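Cyclodipeptide synthase, BtCDPS (Bacillus thermoamylovorans, PDB 6ZTU) probably makes cyclodipeptides by aminoacyl transfer, classically from aminoacyl-tRNA substrates, as members of the cyclodipeptide synthase family do. Local coordinates at residues A[26-31]-A[189-194]; A[124-129]-A[177-182]; A[137-142]-A[213-218]; A[183-188]-A[217-222]. All blocks are in the same frame, centred on the assembly; numbering follows the deposited sequence.

In the fold
Helix 167-191 runs through contacts 1, 2 and 4, while contact 3 is tied to contact 4 by the shared loop residues I217 and K218. Contacts 2, 3 and 4 are mostly buried; contact 1 is only partly so, where the helix ends beside strand 28-32. Chemistry follows place. Contact 2, helix against helix, is apolar across its interface and turns E180 to the bound diol on its other flank. Contact 3 pairs phenylalanine rings beside a salt bridge made by an exposed lysine. In contact 4 a loop bonds to the kinked backbone of the helix, and contact 1 sets a histidine against a tyrosine ring. Contacts 1 and 4 touch through Y193 N and A188 O, 2.9 Å apart.

Contact 1. Residues A[26-31]-A[189-194]; sequences KTHILL and SILGYK
H28, whose ring lies against that of Y193, has both imidazole nitrogens engaged by hydroxyls: ND1 by S196 OG and NE2 by T60 OG1. Held at those two points, the imidazole makes an offset stack with the phenol ring, centroids 4.0 Å apart and planes inclined by 20°. H28 CD2 sits over the middle of the tyrosine face, and H28 NE2 comes to 3.4 Å from Y193 CE2. CG of H28 stands anti to its N (chi1 180°), which carries the ring off the strand toward Y193. Next to the stack, L191 CD1 touches H28 CE1 and, at 4.0 Å, L30 CD1. A serine in place of Y193 would probably leave the imidazole held by its two hydroxyl partners but without its stacking surface on that face. After L191 the helix stops, and G192, with positive phi, turns the chain out of it toward strand 196-200, alongside strand 28-32: a helix-to-strand turn of the Rossmann-like fold expected for the HUP clan.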
loop_
_atom_site.group_PDB
_atom_site.type_symbol
_atom_site.label_atom_id
_atom_site.label_comp_id
_atom_site.label_asym_id
_atom_site.label_seq_id
_atom_site.Cartn_x
_atom_site.Cartn_y
_atom_site.Cartn_z
ATOM N N LYS A 26 -5.449 7.008 16.981
ATOM C CA LYS A 26 -4.263 7.739 16.525
ATOM C C LYS A 26 -2.953 7.063 16.940
ATOM O O LYS A 26 -1.915 7.721 17.015
ATOM C CB LYS A 26 -4.290 9.195 17.007
ATOM C CG LYS A 26 -5.458 10.018 16.434
ATOM C CD LYS A 26 -5.313 10.259 14.925
ATOM C CE LYS A 26 -6.594 10.819 14.328
ATOM N NZ LYS A 26 -7.107 11.979 15.111
ATOM N N THR A 27 -2.984 5.745 17.166
ATOM C CA THR A 27 -1.787 5.020 17.606
ATOM C C THR A 27 -0.722 4.988 16.513
ATOM O O THR A 27 0.456 5.284 16.761
ATOM C CB THR A 27 -2.166 3.594 18.016
ATOM O OG1 THR A 27 -3.120 3.625 19.086
ATOM C CG2 THR A 27 -0.940 2.785 18.453
ATOM N N HIS A 28 -1.114 4.625 15.293
ATOM C CA HIS A 28 -0.121 4.437 14.247
ATOM C C HIS A 28 -0.789 4.547 12.886
ATOM O O HIS A 28 -1.907 4.055 12.696
ATOM C CB HIS A 28 0.571 3.075 14.391
ATOM C CG HIS A 28 1.604 2.813 13.348
ATOM N ND1 HIS A 28 1.319 2.179 12.158
ATOM C CD2 HIS A 28 2.925 3.105 13.313
ATOM C CE1 HIS A 28 2.420 2.086 11.437
ATOM N NE2 HIS A 28 3.408 2.645 12.113
ATOM N N ILE A 29 -0.096 5.193 11.953
ATOM C CA ILE A 29 -0.496 5.230 10.552
ATOM C C ILE A 29 0.646 4.682 9.702
ATOM O O ILE A 29 1.827 4.970 9.948
ATOM C CB ILE A 29 -0.910 6.652 10.109
ATOM C CG1 ILE A 29 -1.404 6.659 8.658
ATOM C CG2 ILE A 29 0.247 7.628 10.299
ATOM C CD1 ILE A 29 -2.099 7.971 8.259
ATOM N N LEU A 30 0.290 3.836 8.737
ATOM C CA LEU A 30 1.215 3.330 7.730
ATOM C C LEU A 30 0.842 3.990 6.408
ATOM O O LEU A 30 -0.273 3.794 5.913
ATOM C CB LEU A 30 1.121 1.802 7.628
ATOM C CG LEU A 30 2.097 1.095 6.673
ATOM C CD1 LEU A 30 3.546 1.344 7.119
ATOM C CD2 LEU A 30 1.818 -0.385 6.590
ATOM N N LEU A 31 1.759 4.774 5.851
ATOM C CA LEU A 31 1.490 5.537 4.634
ATOM C C LEU A 31 1.941 4.707 3.441
ATOM O O LEU A 31 3.127 4.432 3.293
ATOM C CB LEU A 31 2.219 6.879 4.678
ATOM C CG LEU A 31 1.705 7.854 5.734
ATOM C CD1 LEU A 31 2.696 9.005 5.888
ATOM C CD2 LEU A 31 0.325 8.379 5.326
ATOM N N SER A 189 0.522 -5.646 13.317
ATOM C CA SER A 189 1.143 -6.789 13.970
ATOM C C SER A 189 2.478 -7.137 13.336
ATOM O O SER A 189 3.401 -7.566 14.044
ATOM C CB SER A 189 0.202 -7.986 13.922
ATOM O OG SER A 189 -0.874 -7.802 14.830
ATOM N N ILE A 190 2.611 -6.960 12.017
ATOM C CA ILE A 190 3.916 -7.168 11.371
ATOM C C ILE A 190 4.955 -6.204 11.936
ATOM O O ILE A 190 6.098 -6.590 12.239
ATOM C CB ILE A 190 3.795 -7.009 9.841
ATOM C CG1 ILE A 190 2.965 -8.146 9.250
ATOM C CG2 ILE A 190 5.190 -6.933 9.179
ATOM C CD1 ILE A 190 2.552 -7.850 7.801
ATOM N N LEU A 191 4.582 -4.927 12.069
ATOM C CA LEU A 191 5.545 -3.914 12.488
ATOM C C LEU A 191 5.746 -3.870 14.001
ATOM O O LEU A 191 6.807 -3.422 14.462
ATOM C CB LEU A 191 5.107 -2.538 11.988
ATOM C CG LEU A 191 5.196 -2.322 10.472
ATOM C CD1 LEU A 191 4.271 -1.181 10.074
ATOM C CD2 LEU A 191 6.627 -2.012 10.076
ATOM N N GLY A 192 4.775 -4.325 14.777
ATOM C CA GLY A 192 4.876 -4.319 16.217
ATOM C C GLY A 192 4.176 -3.172 16.915
ATOM O O GLY A 192 4.594 -2.795 18.014
ATOM N N TYR A 193 3.137 -2.598 16.315
ATOM C CA TYR A 193 2.307 -1.600 16.980
ATOM C C TYR A 193 1.023 -2.237 17.494
ATOM O O TYR A 193 0.574 -3.271 16.993
ATOM C CB TYR A 193 1.992 -0.432 16.035
ATOM C CG TYR A 193 3.252 0.300 15.698
ATOM C CD1 TYR A 193 3.775 1.253 16.564
ATOM C CD2 TYR A 193 3.978 -0.013 14.549
ATOM C CE1 TYR A 193 4.958 1.896 16.283
ATOM C CE2 TYR A 193 5.167 0.634 14.263
ATOM C CZ TYR A 193 5.650 1.590 15.135
ATOM O OH TYR A 193 6.841 2.230 14.862
ATOM N N LYS A 194 0.451 -1.628 18.537
ATOM C CA LYS A 194 -0.772 -2.157 19.125
ATOM C C LYS A 194 -1.895 -2.219 18.104
ATOM O O LYS A 194 -2.723 -3.140 18.130
ATOM C CB LYS A 194 -1.199 -1.285 20.305
ATOM C CG LYS A 194 -2.320 -1.889 21.124
ATOM C CD LYS A 194 -3.409 -0.875 21.441
ATOM C CE LYS A 194 -2.894 0.224 22.344
ATOM N NZ LYS A 194 -4.012 0.949 23.030
#

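Contact 2. Residues A[124-129]-A[177-182]; sequences EVYQNV and VLAELP. With 0RE ((2S)-hexane-1,2-diol), chain B.
Y126 leans from helix 120-135 onto helix 167-191, a helix-helix packing in this Rossmann-like enzyme. The two axes approach to 8.7 Å, with 134° between their directions. At the root of the side chain, Y126 CB lies 4.0 Å from P182 CG. With CG anti to the backbone nitrogen (chi1 -171°), the ring then runs along the partner helix rather than straight at it. Its edge meets a backbone oxygen close to the ring plane: CD1 of Y126 is 3.3 Å from L178 O, and CE1 is nearly as close to the same atom. P182, four residues on, has no N-H for this carbonyl, and the helix is kinked there. Farther out, Y126 CE1 also comes to 3.7 Å from A179 CA. Two valines fill in beside the tyrosine. V125 CG1 rests on the proline, 3.7 Å from P182 CB, while V129 CG1 touches two leucines, 3.5 Å from L178 CD2 and 3.9 Å from L181 CD1. C143 of helix 137-157 touches both leucines as well. The other flank of helix 167-191 belongs to the ligand pocket, where the side chain of E180, extended beyond CG, accepts a hydrogen bond at OE1 from O01 of the hexanediol, 2.9 Å away.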
loop_
_atom_site.group_PDB
_atom_site.type_symbol
_atom_site.label_atom_id
_atom_site.label_comp_id
_atom_site.label_asym_id
_atom_site.label_seq_id
_atom_site.Cartn_x
_atom_site.Cartn_y
_atom_site.Cartn_z
ATOM N N GLU A 124 3.613 -15.666 7.601
ATOM C CA GLU A 124 2.435 -16.506 7.788
ATOM C C GLU A 124 1.210 -15.898 7.118
ATOM O O GLU A 124 0.410 -16.619 6.513
ATOM C CB GLU A 124 2.216 -16.751 9.271
ATOM C CG GLU A 124 3.344 -17.630 9.805
ATOM C CD GLU A 124 3.073 -18.213 11.171
ATOM O OE1 GLU A 124 2.455 -17.525 12.007
ATOM O OE2 GLU A 124 3.492 -19.367 11.399
ATOM N N VAL A 125 1.059 -14.577 7.184
ATOM C CA VAL A 125 -0.040 -13.950 6.444
ATOM C C VAL A 125 0.155 -14.127 4.941
ATOM O O VAL A 125 -0.794 -14.438 4.205
ATOM C CB VAL A 125 -0.159 -12.469 6.836
ATOM C CG1 VAL A 125 -1.203 -11.769 5.962
ATOM C CG2 VAL A 125 -0.531 -12.362 8.304
ATOM N N TYR A 126 1.385 -13.926 4.457
ATOM C CA TYR A 126 1.694 -14.138 3.043
ATOM C C TYR A 126 1.346 -15.556 2.607
ATOM O O TYR A 126 0.750 -15.759 1.540
ATOM C CB TYR A 126 3.184 -13.852 2.807
ATOM C CG TYR A 126 3.660 -13.813 1.369
ATOM C CD1 TYR A 126 2.947 -13.150 0.388
ATOM C CD2 TYR A 126 4.870 -14.385 1.020
ATOM C CE1 TYR A 126 3.391 -13.100 -0.914
ATOM C CE2 TYR A 126 5.332 -14.335 -0.277
ATOM C CZ TYR A 126 4.588 -13.696 -1.243
ATOM O OH TYR A 126 5.057 -13.644 -2.541
ATOM N N GLN A 127 1.713 -16.554 3.425
ATOM C CA GLN A 127 1.356 -17.940 3.119
ATOM C C GLN A 127 -0.155 -18.121 3.048
ATOM O O GLN A 127 -0.653 -18.872 2.202
ATOM C CB GLN A 127 1.933 -18.894 4.164
ATOM C CG GLN A 127 3.463 -18.991 4.193
ATOM C CD GLN A 127 3.960 -19.540 5.537
ATOM O OE1 GLN A 127 3.275 -20.341 6.177
ATOM N NE2 GLN A 127 5.143 -19.107 5.968
ATOM N N ASN A 128 -0.896 -17.484 3.963
ATOM C CA ASN A 128 -2.359 -17.548 3.895
ATOM C C ASN A 128 -2.877 -16.933 2.604
ATOM O O ASN A 128 -3.785 -17.476 1.964
ATOM C CB ASN A 128 -2.999 -16.821 5.077
ATOM C CG ASN A 128 -2.878 -17.587 6.370
ATOM O OD1 ASN A 128 -2.829 -18.811 6.377
ATOM N ND2 ASN A 128 -2.836 -16.862 7.483
ATOM N N VAL A 129 -2.339 -15.775 2.229
ATOM C CA VAL A 129 -2.762 -15.106 1.000
ATOM C C VAL A 129 -2.507 -15.998 -0.208
ATOM O O VAL A 129 -3.360 -16.132 -1.092
ATOM C CB VAL A 129 -2.039 -13.749 0.877
ATOM C CG1 VAL A 129 -2.253 -13.153 -0.492
ATOM C CG2 VAL A 129 -2.546 -12.780 1.946
ATOM N N VAL A 177 0.701 -7.745 -5.921
ATOM C CA VAL A 177 -0.478 -7.681 -5.052
ATOM C C VAL A 177 -0.309 -8.612 -3.859
ATOM O O VAL A 177 -0.541 -8.229 -2.702
ATOM C CB VAL A 177 -1.740 -8.036 -5.861
ATOM C CG1 VAL A 177 -2.957 -8.159 -4.942
ATOM C CG2 VAL A 177 -2.002 -6.985 -6.921
ATOM N N LEU A 178 0.085 -9.860 -4.123
ATOM C CA LEU A 178 0.171 -10.829 -3.039
ATOM C C LEU A 178 1.253 -10.444 -2.038
ATOM O O LEU A 178 1.083 -10.664 -0.833
ATOM C CB LEU A 178 0.418 -12.233 -3.597
ATOM C CG LEU A 178 -0.658 -12.719 -4.584
ATOM C CD1 LEU A 178 -0.347 -14.121 -5.112
ATOM C CD2 LEU A 178 -2.057 -12.678 -3.969
ATOM N N ALA A 179 2.362 -9.854 -2.511
ATOM C CA ALA A 179 3.444 -9.455 -1.618
ATOM C C ALA A 179 3.082 -8.252 -0.749
ATOM O O ALA A 179 3.599 -8.135 0.371
ATOM C CB ALA A 179 4.707 -9.137 -2.431
ATOM N N GLU A 180 2.235 -7.336 -1.242
ATOM C CA GLU A 180 1.860 -6.164 -0.448
ATOM C C GLU A 180 0.685 -6.453 0.476
ATOM O O GLU A 180 0.528 -5.782 1.503
ATOM C CB GLU A 180 1.503 -4.976 -1.353
ATOM C CG GLU A 180 0.240 -5.207 -2.202
ATOM C CD GLU A 180 -0.239 -3.976 -2.979
ATOM O OE1 GLU A 180 0.220 -2.847 -2.701
ATOM O OE2 GLU A 180 -1.088 -4.154 -3.893
ATOM N N LEU A 181 -0.155 -7.425 0.126
ATOM C CA LEU A 181 -1.374 -7.661 0.900
ATOM C C LEU A 181 -1.159 -7.916 2.389
ATOM O O LEU A 181 -2.014 -7.475 3.173
ATOM C CB LEU A 181 -2.168 -8.823 0.286
ATOM C CG LEU A 181 -3.172 -8.413 -0.785
ATOM C CD1 LEU A 181 -3.845 -9.655 -1.348
ATOM C CD2 LEU A 181 -4.237 -7.453 -0.217
ATOM N N PRO A 182 -0.107 -8.606 2.861
ATOM C CA PRO A 182 -0.011 -8.796 4.317
ATOM C C PRO A 182 -0.037 -7.494 5.099
ATOM O O PRO A 182 -0.475 -7.503 6.257
ATOM C CB PRO A 182 1.323 -9.538 4.495
ATOM C CG PRO A 182 1.494 -10.289 3.208
ATOM C CD PRO A 182 0.978 -9.324 2.156
HETATM O O01 0RE B . -1.164 -0.360 -2.855
HETATM C C02 0RE B . -1.084 1.001 -2.572
HETATM C C03 0RE B . -0.588 1.172 -1.139
HETATM O O04 0RE B . -1.651 0.964 -0.248
HETATM C C05 0RE B . 0.531 0.170 -0.888
HETATM C C06 0RE B . 1.690 0.433 -1.848
HETATM C C07 0RE B . 2.722 -0.674 -1.667
HETATM C C08 0RE B . 3.955 -0.022 -1.067
#

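Contact 3. Residues A[137-142]-A[213-218]; sequences EKFRKS and SEFYIK
In F139, CG stands anti to the backbone nitrogen (chi1 -175°), in F215 anti to the carbonyl carbon (chi1 -50°), and the two rings are thereby brought together T-shaped. The edge of F139 points at the face of F215, planes at 74° and centroids 5.4 Å apart. I217 comes down on a face of F139, its CG1 4.1 Å from the ring centroid in a CH-pi contact. K138 runs past the F215 ring, its CG 3.7 Å from F215 CE1, then bends at its end so that NZ forms a salt bridge with E214 OE1 at 3.1 Å. The ammonium meets the anti side of that oxygen, tilted out of the carboxylate plane, while OE2 is held by N212. With an alanine at position F215, the F139 edge is likely to lose the ring face it points at, and the K138 methylenes their backing. S213 is the C-prime residue of the Schellman motif that ends helix 205-211, and the loop leaving it packs against the first turns of helix 137-157.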
loop_
_atom_site.group_PDB
_atom_site.type_symbol
_atom_site.label_atom_id
_atom_site.label_comp_id
_atom_site.label_asym_id
_atom_site.label_seq_id
_atom_site.Cartn_x
_atom_site.Cartn_y
_atom_site.Cartn_z
ATOM N N GLU A 137 -11.340 -19.594 -5.649
ATOM C CA GLU A 137 -11.483 -18.869 -6.908
ATOM C C GLU A 137 -12.020 -17.460 -6.698
ATOM O O GLU A 137 -11.690 -16.550 -7.468
ATOM C CB GLU A 137 -12.412 -19.634 -7.858
ATOM C CG GLU A 137 -12.540 -18.991 -9.249
ATOM C CD GLU A 137 -13.566 -17.875 -9.291
ATOM O OE1 GLU A 137 -14.447 -17.855 -8.402
ATOM O OE2 GLU A 137 -13.473 -17.001 -10.182
ATOM N N LYS A 138 -12.870 -17.266 -5.689
ATOM C CA LYS A 138 -13.425 -15.942 -5.420
ATOM C C LYS A 138 -12.341 -14.984 -4.944
ATOM O O LYS A 138 -12.269 -13.837 -5.397
ATOM C CB LYS A 138 -14.541 -16.055 -4.378
ATOM C CG LYS A 138 -15.274 -14.767 -4.052
ATOM C CD LYS A 138 -16.228 -15.027 -2.883
ATOM C CE LYS A 138 -16.813 -13.750 -2.320
ATOM N NZ LYS A 138 -17.859 -13.175 -3.215
ATOM N N PHE A 139 -11.477 -15.449 -4.049
ATOM C CA PHE A 139 -10.367 -14.616 -3.598
ATOM C C PHE A 139 -9.365 -14.378 -4.727
ATOM O O PHE A 139 -8.876 -13.254 -4.912
ATOM C CB PHE A 139 -9.690 -15.289 -2.405
ATOM C CG PHE A 139 -8.609 -14.467 -1.784
ATOM C CD1 PHE A 139 -8.917 -13.312 -1.069
ATOM C CD2 PHE A 139 -7.277 -14.851 -1.909
ATOM C CE1 PHE A 139 -7.911 -12.555 -0.483
ATOM C CE2 PHE A 139 -6.263 -14.085 -1.319
ATOM C CZ PHE A 139 -6.589 -12.945 -0.613
ATOM N N ARG A 140 -9.073 -15.430 -5.493
ATOM C CA ARG A 140 -8.188 -15.300 -6.652
ATOM C C ARG A 140 -8.709 -14.235 -7.601
ATOM O O ARG A 140 -7.944 -13.378 -8.077
ATOM C CB ARG A 140 -8.080 -16.665 -7.342
ATOM C CG ARG A 140 -7.040 -16.819 -8.455
ATOM C CD ARG A 140 -7.179 -18.235 -9.004
ATOM N NE ARG A 140 -6.261 -18.582 -10.079
ATOM C CZ ARG A 140 -5.060 -19.122 -9.889
ATOM N NH1 ARG A 140 -4.617 -19.354 -8.661
ATOM N NH2 ARG A 140 -4.298 -19.422 -10.928
ATOM N N LYS A 141 -10.013 -14.251 -7.884
ATOM C CA LYS A 141 -10.602 -13.270 -8.783
ATOM C C LYS A 141 -10.397 -11.848 -8.267
ATOM O O LYS A 141 -10.055 -10.947 -9.039
ATOM C CB LYS A 141 -12.090 -13.585 -8.970
ATOM C CG LYS A 141 -12.809 -12.757 -10.010
ATOM C CD LYS A 141 -14.249 -13.284 -10.200
ATOM C CE LYS A 141 -15.033 -12.454 -11.229
ATOM N NZ LYS A 141 -15.292 -11.059 -10.779
ATOM N N SER A 142 -10.586 -11.628 -6.959
ATOM C CA SER A 142 -10.391 -10.290 -6.396
ATOM C C SER A 142 -8.931 -9.858 -6.463
ATOM O O SER A 142 -8.637 -8.681 -6.719
ATOM C CB SER A 142 -10.862 -10.262 -4.943
ATOM O OG SER A 142 -12.266 -10.148 -4.893
ATOM N N SER A 213 -17.147 -10.154 5.367
ATOM C CA SER A 213 -16.964 -11.554 5.790
ATOM C C SER A 213 -17.135 -12.543 4.638
ATOM O O SER A 213 -17.740 -13.606 4.799
ATOM C CB SER A 213 -17.909 -11.913 6.939
ATOM O OG SER A 213 -17.881 -10.917 7.939
ATOM N N GLU A 214 -16.592 -12.201 3.469
ATOM C CA GLU A 214 -16.747 -13.013 2.267
ATOM C C GLU A 214 -15.629 -14.035 2.062
ATOM O O GLU A 214 -15.732 -14.856 1.139
ATOM C CB GLU A 214 -16.867 -12.099 1.041
ATOM C CG GLU A 214 -18.200 -11.311 1.025
ATOM C CD GLU A 214 -18.346 -10.403 -0.173
ATOM O OE1 GLU A 214 -17.804 -10.734 -1.251
ATOM O OE2 GLU A 214 -19.012 -9.356 -0.042
ATOM N N PHE A 215 -14.585 -14.027 2.896
ATOM C CA PHE A 215 -13.456 -14.933 2.729
ATOM C C PHE A 215 -12.992 -15.459 4.076
ATOM O O PHE A 215 -13.289 -14.887 5.126
ATOM C CB PHE A 215 -12.247 -14.255 2.067
ATOM C CG PHE A 215 -12.576 -13.504 0.827
ATOM C CD1 PHE A 215 -12.681 -14.169 -0.384
ATOM C CD2 PHE A 215 -12.735 -12.129 0.854
ATOM C CE1 PHE A 215 -12.956 -13.484 -1.536
ATOM C CE2 PHE A 215 -13.019 -11.438 -0.312
ATOM C CZ PHE A 215 -13.123 -12.118 -1.505
ATOM N N TYR A 216 -12.212 -16.540 4.021
ATOM C CA TYR A 216 -11.497 -16.977 5.206
ATOM C C TYR A 216 -10.314 -16.073 5.491
ATOM O O TYR A 216 -9.848 -16.041 6.631
ATOM C CB TYR A 216 -11.061 -18.432 5.058
ATOM C CG TYR A 216 -12.242 -19.380 5.150
ATOM C CD1 TYR A 216 -13.076 -19.370 6.263
ATOM C CD2 TYR A 216 -12.526 -20.268 4.124
ATOM C CE1 TYR A 216 -14.158 -20.225 6.352
ATOM C CE2 TYR A 216 -13.601 -21.124 4.211
ATOM C CZ TYR A 216 -14.416 -21.091 5.323
ATOM O OH TYR A 216 -15.503 -21.938 5.425
ATOM N N ILE A 217 -9.852 -15.318 4.490
ATOM C CA ILE A 217 -8.908 -14.225 4.723
ATOM C C ILE A 217 -9.611 -13.115 5.494
ATOM O O ILE A 217 -10.660 -12.616 5.067
ATOM C CB ILE A 217 -8.362 -13.692 3.386
ATOM C CG1 ILE A 217 -7.410 -14.699 2.736
ATOM C CG2 ILE A 217 -7.676 -12.321 3.569
ATOM C CD1 ILE A 217 -6.002 -14.633 3.261
ATOM N N LYS A 218 -9.025 -12.704 6.622
ATOM C CA LYS A 218 -9.554 -11.624 7.447
ATOM C C LYS A 218 -8.460 -10.603 7.740
ATOM O O LYS A 218 -7.276 -10.944 7.819
ATOM C CB LYS A 218 -10.086 -12.139 8.796
ATOM C CG LYS A 218 -11.413 -12.864 8.741
ATOM C CD LYS A 218 -11.842 -13.270 10.147
ATOM C CE LYS A 218 -12.239 -12.057 10.973
ATOM N NZ LYS A 218 -13.214 -12.428 12.034
#

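Contact 4. Residues A[183-188]-A[217-222]; sequences FFLSGA and IKMSDN
L185 has the most surface buried here, and it meets the loop 217-222 with both backbone and side chain. Its carbonyl oxygen accepts a nearly straight hydrogen bond from S220 N (2.8 Å, 167° at the hydrogen), and M219 CA adds a CA-H...O contact at 3.5 Å to the same L185 O. The helix is kinked here, the N of A188 making no bond to the turn before and reaching Q223 OE1 instead. On the side-chain side, L185 CD2 packs 3.8 Å from I217 CG2 and 4.0 Å from M219 CG. The methionine chain bends at its last torsion (chi3 67°), which sets CE near the carbonyl oxygen of F184. S220 contributes a second bond, OG to OG with S186 at 2.8 Å. S186 OG also meets a water at 2.9 Å, and that water donates to K218 O, so helix and loop are bridged three ways. At the far end A188 CB lies 3.8 Å from N222 ND2, an amide nitrogen whose hydrogen bonds go to K194 O and S189 OG. Behind this seam, L185 rests on V125 and V129 of helix 120-135 and on I210 of helix 205-211, F184 borders the diol and touches L198 of strand 196-200, and A188 sits on S196 of that strand.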
loop_
_atom_site.group_PDB
_atom_site.type_symbol
_atom_site.label_atom_id
_atom_site.label_comp_id
_atom_site.label_asym_id
_atom_site.label_seq_id
_atom_site.Cartn_x
_atom_site.Cartn_y
_atom_site.Cartn_z
ATOM N N PHE A 183 0.408 -6.375 4.512
ATOM C CA PHE A 183 0.358 -5.106 5.237
ATOM C C PHE A 183 -1.050 -4.523 5.284
ATOM O O PHE A 183 -1.389 -3.852 6.260
ATOM C CB PHE A 183 1.337 -4.097 4.634
ATOM C CG PHE A 183 2.754 -4.415 4.971
ATOM C CD1 PHE A 183 3.280 -4.003 6.188
ATOM C CD2 PHE A 183 3.527 -5.196 4.130
ATOM C CE1 PHE A 183 4.574 -4.335 6.537
ATOM C CE2 PHE A 183 4.822 -5.517 4.481
ATOM C CZ PHE A 183 5.329 -5.091 5.684
ATOM N N PHE A 184 -1.874 -4.778 4.257
ATOM C CA PHE A 184 -3.292 -4.426 4.322
ATOM C C PHE A 184 -4.002 -5.211 5.416
ATOM O O PHE A 184 -4.945 -4.713 6.040
ATOM C CB PHE A 184 -4.003 -4.744 2.998
ATOM C CG PHE A 184 -3.610 -3.884 1.818
ATOM C CD1 PHE A 184 -2.333 -3.936 1.275
ATOM C CD2 PHE A 184 -4.568 -3.082 1.192
ATOM C CE1 PHE A 184 -2.011 -3.173 0.156
ATOM C CE2 PHE A 184 -4.250 -2.319 0.065
ATOM C CZ PHE A 184 -2.966 -2.370 -0.453
ATOM N N LEU A 185 -3.620 -6.478 5.601
ATOM C CA LEU A 185 -4.330 -7.383 6.491
ATOM C C LEU A 185 -3.841 -7.291 7.928
ATOM O O LEU A 185 -4.641 -7.417 8.865
ATOM C CB LEU A 185 -4.174 -8.830 6.014
ATOM C CG LEU A 185 -4.736 -9.135 4.626
ATOM C CD1 LEU A 185 -4.294 -10.517 4.176
ATOM C CD2 LEU A 185 -6.256 -9.019 4.674
ATOM N N SER A 186 -2.534 -7.059 8.114
ATOM C CA SER A 186 -1.934 -7.202 9.438
ATOM C C SER A 186 -0.716 -6.301 9.638
ATOM O O SER A 186 0.215 -6.685 10.353
ATOM C CB SER A 186 -1.515 -8.663 9.686
ATOM O OG SER A 186 -2.608 -9.567 9.514
ATOM N N GLY A 187 -0.707 -5.098 9.049
ATOM C CA GLY A 187 0.476 -4.244 9.137
ATOM C C GLY A 187 0.888 -3.900 10.563
ATOM O O GLY A 187 2.081 -3.889 10.880
ATOM N N ALA A 188 -0.084 -3.605 11.435
ATOM C CA ALA A 188 0.256 -3.277 12.819
ATOM C C ALA A 188 1.020 -4.419 13.476
ATOM O O ALA A 188 2.051 -4.202 14.130
ATOM C CB ALA A 188 -1.002 -2.957 13.626
ATOM N N ILE A 217 -9.852 -15.318 4.490
ATOM C CA ILE A 217 -8.908 -14.225 4.723
ATOM C C ILE A 217 -9.611 -13.115 5.494
ATOM O O ILE A 217 -10.660 -12.616 5.067
ATOM C CB ILE A 217 -8.362 -13.692 3.386
ATOM C CG1 ILE A 217 -7.410 -14.699 2.736
ATOM C CG2 ILE A 217 -7.676 -12.321 3.569
ATOM C CD1 ILE A 217 -6.002 -14.633 3.261
ATOM N N LYS A 218 -9.025 -12.704 6.622
ATOM C CA LYS A 218 -9.554 -11.624 7.447
ATOM C C LYS A 218 -8.460 -10.603 7.740
ATOM O O LYS A 218 -7.276 -10.944 7.819
ATOM C CB LYS A 218 -10.086 -12.139 8.796
ATOM C CG LYS A 218 -11.413 -12.864 8.741
ATOM C CD LYS A 218 -11.842 -13.270 10.147
ATOM C CE LYS A 218 -12.239 -12.057 10.973
ATOM N NZ LYS A 218 -13.214 -12.428 12.034
ATOM N N MET A 219 -8.867 -9.353 7.929
ATOM C CA MET A 219 -7.964 -8.391 8.533
ATOM C C MET A 219 -7.828 -8.700 10.018
ATOM O O MET A 219 -8.772 -9.161 10.671
ATOM C CB MET A 219 -8.476 -6.965 8.340
ATOM C CG MET A 219 -8.411 -6.498 6.887
ATOM S SD MET A 219 -9.298 -4.969 6.608
ATOM C CE MET A 219 -8.286 -3.834 7.566
ATOM N N SER A 220 -6.635 -8.453 10.550
ATOM C CA SER A 220 -6.449 -8.528 11.995
ATOM C C SER A 220 -7.350 -7.525 12.703
ATOM O O SER A 220 -7.641 -6.441 12.187
ATOM C CB SER A 220 -4.988 -8.260 12.362
ATOM O OG SER A 220 -4.158 -9.267 11.820
ATOM N N ASP A 221 -7.781 -7.895 13.917
ATOM C CA ASP A 221 -8.699 -7.065 14.693
ATOM C C ASP A 221 -8.125 -5.694 14.995
ATOM O O ASP A 221 -8.885 -4.747 15.237
ATOM C CB ASP A 221 -9.045 -7.754 16.016
ATOM C CG ASP A 221 -9.932 -8.952 15.839
ATOM O OD1 ASP A 221 -10.567 -9.082 14.773
ATOM O OD2 ASP A 221 -9.995 -9.775 16.781
ATOM N N ASN A 222 -6.796 -5.569 15.018
ATOM C CA ASN A 222 -6.110 -4.318 15.315
ATOM C C ASN A 222 -5.642 -3.594 14.059
ATOM O O ASN A 222 -4.801 -2.692 14.153
ATOM C CB ASN A 222 -4.904 -4.570 16.231
ATOM C CG ASN A 222 -3.831 -5.391 15.550
ATOM O OD1 ASN A 222 -4.098 -6.086 14.561
ATOM N ND2 ASN A 222 -2.608 -5.329 16.078
HETATM O O HOH W 1 -4.380 -11.518 8.378
#